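Local coordinates for twin-arginine translocation pathway signal protein (PDB 2RJO) that probably serves as the periplasmic sugar-binding protein of a transport system, holding beta-D-galactopyranose in the cleft between its two domains, at residues A[79-84]-A[91-96]; A[6-11]-A[259-264]. One frame throughout, in Å; residues are numbered along the deposited sequence.

Contact 1 (A[79-84]-A[91-96]); sequences VIVEAC and VTTIWN. With GAL (beta-D-galactopyranose), chain B.
Cys84 SG stands beside its own backbone N (chi1 -66°) and Val91 CG1 sits between N and the carbonyl carbon of its residue, and these two settings bring the sulfur against the branch point of the valine where helix 79-84 overlies strand 91-94. SG rests 3.7 Å from Val91 CB, and Val91 CG1 reaches over to Cys84 CB at 4.0 Å. The other valine methyl, CG2, is anti to N and meets the helix one turn earlier, 4.5 Å from Ile80 CG2. Val81 fills in alongside: its CG2 lies 4.4 Å from Val91 CG1 and also borders the hydroxyl oxygen Thr93 OG1. The contacts of Cys84, Ile80 and Val81 with Val91 are apolar, and no hydrogen bond joins the two segments. Helix and strand run antiparallel (170°) with axes 9.4 Å apart, as expected of the helix and second strand of a right-handed beta-alpha-beta unit, here strand 65-69, helix 74-87 and strand 90-94 of the periplasmic binding protein fold. Beyond the strand's C-terminal end the chain enters the sugar pocket. Galactose C4 lies 3.8 Å above one face of the Trp95 ring, displaced toward the rim, the CH-pi stacking usual for sugars on tryptophan. Asn96 ND2 gives galactose O6 a weak, bent hydrogen bond of 3.1 Å (133°) and also hydrogen-bonds Pro71 O, while Tyr19 OH bonds Trp95 NE1.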
ATOM      1  N   VAL A  79      13.113 -13.820  -4.420  1.00 20.39           N
ATOM      2  CA  VAL A  79      12.864 -15.080  -5.101  1.00 21.05           C
ATOM      3  C   VAL A  79      11.926 -14.895  -6.289  1.00 20.22           C
ATOM      4  O   VAL A  79      12.105 -15.538  -7.324  1.00 20.57           O
ATOM      5  CB  VAL A  79      12.309 -16.137  -4.141  1.00 21.81           C
ATOM      6  CG1 VAL A  79      11.016 -15.674  -3.535  1.00 24.93           C
ATOM      7  CG2 VAL A  79      12.124 -17.434  -4.871  1.00 23.57           C
ATOM      8  N   ILE A  80      10.942 -14.009  -6.153  1.00 17.96           N
ATOM      9  CA  ILE A  80      10.018 -13.745  -7.248  1.00 18.68           C
ATOM     10  C   ILE A  80      10.784 -13.136  -8.411  1.00 18.12           C
ATOM     11  O   ILE A  80      10.616 -13.541  -9.552  1.00 17.21           O
ATOM     12  CB  ILE A  80       8.912 -12.756  -6.823  1.00 18.02           C
ATOM     13  CG1 ILE A  80       8.001 -13.415  -5.793  1.00 16.93           C
ATOM     14  CG2 ILE A  80       8.126 -12.279  -8.051  1.00 17.11           C
ATOM     15  CD1 ILE A  80       6.961 -12.477  -5.224  1.00 18.58           C
ATOM     16  N   VAL A  81      11.624 -12.156  -8.106  1.00 19.03           N
ATOM     17  CA  VAL A  81      12.417 -11.490  -9.130  1.00 21.20           C
ATOM     18  C   VAL A  81      13.385 -12.459  -9.805  1.00 22.54           C
ATOM     19  O   VAL A  81      13.620 -12.368 -11.003  1.00 23.67           O
ATOM     20  CB  VAL A  81      13.221 -10.335  -8.527  1.00 20.93           C
ATOM     21  CG1 VAL A  81      14.209  -9.803  -9.548  1.00 22.74           C
ATOM     22  CG2 VAL A  81      12.283  -9.240  -8.065  1.00 19.82           C
ATOM     23  N   GLU A  82      13.942 -13.384  -9.026  1.00 23.87           N
ATOM     24  CA  GLU A  82      14.874 -14.366  -9.557  1.00 23.87           C
ATOM     25  C   GLU A  82      14.131 -15.278 -10.517  1.00 23.33           C
ATOM     26  O   GLU A  82      14.627 -15.579 -11.595  1.00 22.26           O
ATOM     27  CB  GLU A  82      15.469 -15.204  -8.431  1.00 26.84           C
ATOM     28  CG  GLU A  82      16.743 -14.643  -7.801  1.00 31.59           C
ATOM     29  CD  GLU A  82      16.949 -15.127  -6.369  1.00 34.49           C
ATOM     30  OE1 GLU A  82      16.420 -16.212  -6.005  1.00 35.25           O
ATOM     31  OE2 GLU A  82      17.648 -14.424  -5.603  1.00 35.66           O
ATOM     32  N   ALA A  83      12.939 -15.714 -10.114  1.00 23.17           N
ATOM     33  CA  ALA A  83      12.121 -16.598 -10.937  1.00 22.81           C
ATOM     34  C   ALA A  83      11.734 -15.946 -12.268  1.00 23.10           C
ATOM     35  O   ALA A  83      11.759 -16.588 -13.316  1.00 23.60           O
ATOM     36  CB  ALA A  83      10.868 -17.004 -10.166  1.00 24.15           C
ATOM     37  N   CYS A  84      11.375 -14.670 -12.231  1.00 23.43           N
ATOM     38  CA  CYS A  84      10.998 -13.966 -13.454  1.00 23.52           C
ATOM     39  C   CYS A  84      12.200 -13.795 -14.369  1.00 22.53           C
ATOM     40  O   CYS A  84      12.109 -13.999 -15.579  1.00 23.07           O
ATOM     41  CB  CYS A  84      10.425 -12.587 -13.116  1.00 22.59           C
ATOM     42  SG  CYS A  84       8.863 -12.627 -12.224  1.00 25.73           S
ATOM     43  N   VAL A  91       8.934  -8.060 -14.411  1.00 20.35           N
ATOM     44  CA  VAL A  91       8.213  -7.847 -13.163  1.00 20.13           C
ATOM     45  C   VAL A  91       8.421  -6.486 -12.517  1.00 20.55           C
ATOM     46  O   VAL A  91       9.504  -5.908 -12.584  1.00 20.86           O
ATOM     47  CB  VAL A  91       8.614  -8.924 -12.134  1.00 21.69           C
ATOM     48  CG1 VAL A  91      10.102  -8.793 -11.810  1.00 22.35           C
ATOM     49  CG2 VAL A  91       7.773  -8.792 -10.870  1.00 21.00           C
ATOM     50  N   THR A  92       7.364  -5.997 -11.882  1.00 19.81           N
ATOM     51  CA  THR A  92       7.384  -4.724 -11.180  1.00 21.16           C
ATOM     52  C   THR A  92       7.000  -5.023  -9.735  1.00 20.64           C
ATOM     53  O   THR A  92       6.075  -5.791  -9.482  1.00 21.84           O
ATOM     54  CB  THR A  92       6.371  -3.724 -11.796  1.00 22.14           C
ATOM     55  OG1 THR A  92       6.917  -3.186 -13.005  1.00 23.82           O
ATOM     56  CG2 THR A  92       6.070  -2.577 -10.831  1.00 24.08           C
ATOM     57  N   THR A  93       7.723  -4.424  -8.796  1.00 22.02           N
ATOM     58  CA  THR A  93       7.459  -4.632  -7.375  1.00 21.17           C
ATOM     59  C   THR A  93       6.778  -3.426  -6.742  1.00 19.78           C
ATOM     60  O   THR A  93       7.015  -2.292  -7.138  1.00 18.47           O
ATOM     61  CB  THR A  93       8.772  -4.929  -6.609  1.00 20.04           C
ATOM     62  OG1 THR A  93       9.191  -6.266  -6.897  1.00 24.95           O
ATOM     63  CG2 THR A  93       8.562  -4.803  -5.117  1.00 28.00           C
ATOM     64  N   ILE A  94       5.931  -3.690  -5.753  1.00 19.42           N
ATOM     65  CA  ILE A  94       5.216  -2.636  -5.051  1.00 19.24           C
ATOM     66  C   ILE A  94       5.379  -2.797  -3.543  1.00 19.92           C
ATOM     67  O   ILE A  94       5.133  -3.872  -3.010  1.00 20.19           O
ATOM     68  CB  ILE A  94       3.697  -2.681  -5.344  1.00 18.60           C
ATOM     69  CG1 ILE A  94       3.440  -2.783  -6.848  1.00 17.13           C
ATOM     70  CG2 ILE A  94       3.032  -1.427  -4.797  1.00 18.18           C
ATOM     71  CD1 ILE A  94       3.829  -1.543  -7.617  1.00 17.86           C
ATOM     72  N   TRP A  95       5.798  -1.733  -2.864  1.00 20.78           N
ATOM     73  CA  TRP A  95       5.933  -1.746  -1.407  1.00 19.69           C
ATOM     74  C   TRP A  95       7.055  -2.547  -0.744  1.00 20.25           C
ATOM     75  O   TRP A  95       7.957  -1.968  -0.149  1.00 21.03           O
ATOM     76  CB  TRP A  95       4.611  -2.193  -0.758  1.00 17.78           C
ATOM     77  CG  TRP A  95       3.449  -1.213  -0.854  1.00 17.47           C
ATOM     78  CD1 TRP A  95       2.199  -1.475  -1.332  1.00 18.39           C
ATOM     79  CD2 TRP A  95       3.441   0.169  -0.458  1.00 16.50           C
ATOM     80  NE1 TRP A  95       1.414  -0.345  -1.265  1.00 18.26           N
ATOM     81  CE2 TRP A  95       2.149   0.676  -0.732  1.00 16.40           C
ATOM     82  CE3 TRP A  95       4.396   1.024   0.098  1.00 16.33           C
ATOM     83  CZ2 TRP A  95       1.796   2.002  -0.467  1.00 15.17           C
ATOM     84  CZ3 TRP A  95       4.038   2.353   0.360  1.00 16.73           C
ATOM     85  CH2 TRP A  95       2.754   2.820   0.076  1.00 15.49           C
ATOM     86  N   ASN A  96       6.989  -3.874  -0.831  1.00 19.32           N
ATOM     87  CA  ASN A  96       7.960  -4.733  -0.146  1.00 19.49           C
ATOM     88  C   ASN A  96       9.115  -5.339  -0.944  1.00 20.34           C
ATOM     89  O   ASN A  96       8.919  -5.940  -1.996  1.00 21.24           O
ATOM     90  CB  ASN A  96       7.218  -5.880   0.564  1.00 19.56           C
ATOM     91  CG  ASN A  96       6.109  -5.399   1.483  1.00 19.78           C
ATOM     92  OD1 ASN A  96       6.342  -4.637   2.415  1.00 20.36           O
ATOM     93  ND2 ASN A  96       4.890  -5.851   1.219  1.00 22.12           N
TER
HETATM   94  C1  GAL B 368      -1.700  -3.547   2.518  1.00 19.20           C
HETATM   95  C2  GAL B 368      -1.818  -2.089   3.021  1.00 17.63           C
HETATM   96  C3  GAL B 368      -0.953  -1.183   2.118  1.00 19.02           C
HETATM   97  C4  GAL B 368       0.506  -1.667   2.187  1.00 18.98           C
HETATM   98  C5  GAL B 368       0.517  -3.142   1.697  1.00 20.12           C
HETATM   99  C6  GAL B 368       1.939  -3.658   1.759  1.00 18.74           C
HETATM  100  O1  GAL B 368      -2.490  -4.399   3.368  1.00 17.94           O
HETATM  101  O2  GAL B 368      -3.179  -1.666   2.949  1.00 18.75           O
HETATM  102  O3  GAL B 368      -1.017   0.167   2.572  1.00 16.35           O
HETATM  103  O4  GAL B 368       0.947  -1.610   3.543  1.00 18.39           O
HETATM  104  O5  GAL B 368      -0.312  -3.982   2.567  1.00 19.35           O
HETATM  105  O6  GAL B 368       1.930  -4.998   1.303  1.00 16.32           O

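Contact 2 (A[6-11]-A[259-264]); sequences TTLACS and IGLSMG
Leu261 reaches from helix 259-264 to strand 7-11, and its two methyls meet different parts of that strand. Its CB bond points at the strand, with CG anti to the carbonyl carbon (chi1 -66°), and the chain extends from there without touching the strand until it branches. CB and CG thus serve as a spacer across the 7.1 Å between Leu8 CA and Leu261 CA, the nearest pair of alpha carbons. At the tip, CD1 comes 4.1 Å from Leu8 CB, nearest the root of that side chain, with Leu8 CD1 only slightly farther away. CD2 goes to the backbone of the next residue: it lies 3.3 Å from Ala9 O and 4.2 Å from Ala9 N, while the Ala9 methyl points away from the helix. Leu8 itself is directed toward the helix, and its side chain also packs on Ala31 of helix 18-34. That helix supplies Phe30 as a further neighbour of Leu261, and Asn68 of strand 65-69 borders the same leucine. The contact therefore belongs to the layer of helices laid against one face of the larger sheet of this periplasmic binding protein fold, where strand 7-12 is paired in parallel with both 38-42 and 65-69. On another side of helix 259-264, Ser262 OG bonds to Trp310 O. All three touching residues are buried, and the segments share no hydrogen bond. With a methyl rather than a donor facing Ala9 O, the joint between strand and helix rests on close van der Waals packing and on exclusion of water, and it carries no polar directionality.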
ATOM      1  N   THR A   6       0.856 -12.124 -24.689  1.00 21.40           N
ATOM      2  CA  THR A   6       1.544 -11.934 -23.431  1.00 20.79           C
ATOM      3  C   THR A   6       0.473 -11.973 -22.350  1.00 21.42           C
ATOM      4  O   THR A   6      -0.627 -11.469 -22.553  1.00 21.40           O
ATOM      5  CB  THR A   6       2.256 -10.568 -23.379  1.00 20.84           C
ATOM      6  OG1 THR A   6       3.386 -10.583 -24.258  1.00 20.76           O
ATOM      7  CG2 THR A   6       2.722 -10.269 -21.969  1.00 17.28           C
ATOM      8  N   THR A   7       0.776 -12.592 -21.216  1.00 21.72           N
ATOM      9  CA  THR A   7      -0.191 -12.650 -20.130  1.00 20.89           C
ATOM     10  C   THR A   7       0.144 -11.579 -19.102  1.00 20.56           C
ATOM     11  O   THR A   7       1.309 -11.325 -18.814  1.00 21.49           O
ATOM     12  CB  THR A   7      -0.191 -14.046 -19.439  1.00 21.80           C
ATOM     13  OG1 THR A   7      -0.621 -15.042 -20.376  1.00 21.47           O
ATOM     14  CG2 THR A   7      -1.144 -14.063 -18.261  1.00 20.20           C
ATOM     15  N   LEU A   8      -0.877 -10.919 -18.580  1.00 19.09           N
ATOM     16  CA  LEU A   8      -0.653  -9.914 -17.560  1.00 19.78           C
ATOM     17  C   LEU A   8      -1.153 -10.526 -16.253  1.00 21.22           C
ATOM     18  O   LEU A   8      -2.261 -11.067 -16.206  1.00 21.87           O
ATOM     19  CB  LEU A   8      -1.424  -8.628 -17.891  1.00 20.17           C
ATOM     20  CG  LEU A   8      -1.032  -7.901 -19.181  1.00 18.70           C
ATOM     21  CD1 LEU A   8      -1.890  -6.669 -19.363  1.00 17.96           C
ATOM     22  CD2 LEU A   8       0.436  -7.519 -19.134  1.00 19.33           C
ATOM     23  N   ALA A   9      -0.337 -10.463 -15.202  1.00 21.71           N
ATOM     24  CA  ALA A   9      -0.733 -11.019 -13.914  1.00 18.87           C
ATOM     25  C   ALA A   9      -0.461 -10.045 -12.779  1.00 19.21           C
ATOM     26  O   ALA A   9       0.472  -9.243 -12.842  1.00 15.35           O
ATOM     27  CB  ALA A   9      -0.008 -12.317 -13.660  1.00 19.70           C
ATOM     28  N   CYS A  10      -1.291 -10.116 -11.743  1.00 20.29           N
ATOM     29  CA  CYS A  10      -1.145  -9.247 -10.585  1.00 20.28           C
ATOM     30  C   CYS A  10      -1.238 -10.073  -9.305  1.00 20.86           C
ATOM     31  O   CYS A  10      -2.241 -10.755  -9.060  1.00 22.52           O
ATOM     32  CB  CYS A  10      -2.229  -8.172 -10.603  1.00 22.83           C
ATOM     33  SG  CYS A  10      -2.042  -6.906  -9.338  1.00 26.95           S
ATOM     34  N   SER A  11      -0.180 -10.025  -8.498  1.00 18.13           N
ATOM     35  CA  SER A  11      -0.132 -10.774  -7.247  1.00 19.87           C
ATOM     36  C   SER A  11      -0.218  -9.878  -6.020  1.00 18.61           C
ATOM     37  O   SER A  11       0.512  -8.893  -5.898  1.00 17.76           O
ATOM     38  CB  SER A  11       1.157 -11.598  -7.162  1.00 19.12           C
ATOM     39  OG  SER A  11       1.268 -12.220  -5.890  1.00 20.34           O
ATOM     40  N   ILE A 259      -0.544   0.832 -13.647  1.00 20.21           N
ATOM     41  CA  ILE A 259       0.740   1.384 -14.051  1.00 20.10           C
ATOM     42  C   ILE A 259       1.880   0.363 -13.915  1.00 20.43           C
ATOM     43  O   ILE A 259       2.739   0.281 -14.786  1.00 21.38           O
ATOM     44  CB  ILE A 259       1.081   2.650 -13.230  1.00 19.16           C
ATOM     45  CG1 ILE A 259       1.958   3.591 -14.068  1.00 16.29           C
ATOM     46  CG2 ILE A 259       1.821   2.263 -11.943  1.00 19.73           C
ATOM     47  CD1 ILE A 259       1.307   4.072 -15.348  1.00 16.78           C
ATOM     48  N   GLY A 260       1.875  -0.415 -12.834  1.00 19.40           N
ATOM     49  CA  GLY A 260       2.911  -1.419 -12.641  1.00 18.20           C
ATOM     50  C   GLY A 260       3.041  -2.306 -13.868  1.00 17.79           C
ATOM     51  O   GLY A 260       4.149  -2.537 -14.363  1.00 18.33           O
ATOM     52  N   LEU A 261       1.902  -2.791 -14.361  1.00 16.46           N
ATOM     53  CA  LEU A 261       1.860  -3.641 -15.548  1.00 16.07           C
ATOM     54  C   LEU A 261       2.220  -2.855 -16.813  1.00 17.71           C
ATOM     55  O   LEU A 261       2.856  -3.383 -17.714  1.00 17.46           O
ATOM     56  CB  LEU A 261       0.465  -4.237 -15.725  1.00 15.91           C
ATOM     57  CG  LEU A 261      -0.074  -5.233 -14.702  1.00 14.75           C
ATOM     58  CD1 LEU A 261      -1.502  -5.581 -15.083  1.00 12.64           C
ATOM     59  CD2 LEU A 261       0.791  -6.488 -14.666  1.00 14.47           C
ATOM     60  N   SER A 262       1.790  -1.600 -16.878  1.00 17.91           N
ATOM     61  CA  SER A 262       2.083  -0.766 -18.032  1.00 19.05           C
ATOM     62  C   SER A 262       3.604  -0.644 -18.210  1.00 19.63           C
ATOM     63  O   SER A 262       4.121  -0.853 -19.307  1.00 19.90           O
ATOM     64  CB  SER A 262       1.447   0.611 -17.849  1.00 19.62           C
ATOM     65  OG  SER A 262       1.638   1.422 -18.988  1.00 20.87           O
HETATM   66  N   MSE A 263       4.311  -0.311 -17.132  1.00 19.43           N
HETATM   67  CA  MSE A 263       5.771  -0.188 -17.170  1.00 20.73           C
HETATM   68  C   MSE A 263       6.364  -1.499 -17.673  1.00 20.09           C
HETATM   69  O   MSE A 263       7.196  -1.524 -18.588  1.00 20.53           O
HETATM   70  CB  MSE A 263       6.338   0.075 -15.770  1.00 19.22           C
HETATM   71  CG  MSE A 263       6.151   1.479 -15.245  1.00 23.02           C
HETATM   72 SE   MSE A 263       6.660   1.623 -13.524  1.00 20.01          SE
HETATM   73  CE  MSE A 263       5.271   2.415 -12.865  1.00 24.82           C
ATOM     74  N   GLY A 264       5.924  -2.588 -17.052  1.00 18.62           N
ATOM     75  CA  GLY A 264       6.410  -3.898 -17.420  1.00 18.99           C
ATOM     76  C   GLY A 264       6.164  -4.262 -18.869  1.00 20.34           C
ATOM     77  O   GLY A 264       7.054  -4.798 -19.522  1.00 22.68           O
TER

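In the fold
From the N terminus, strand 7-12 comes first, and in contact 2 segment 259-264, on helix 253-268, follows segment 6-11 only after 247 residues, so this contact closes a very long loop. Contact 1 is nested inside it and closes a short one, six residues between 79-84 and 91-96. Both reach the same mixed sheet, with centres 12 Å apart. Thr92, whose side chain turns away from helix 79-84, bridges them through a probable hydrogen bond from OG1 to Gly260 O, at 3.2 Å. Contact 1 thus fastens a local crossover to the sheet, whereas contact 2 brings a late helix back to the strand that begins the fold.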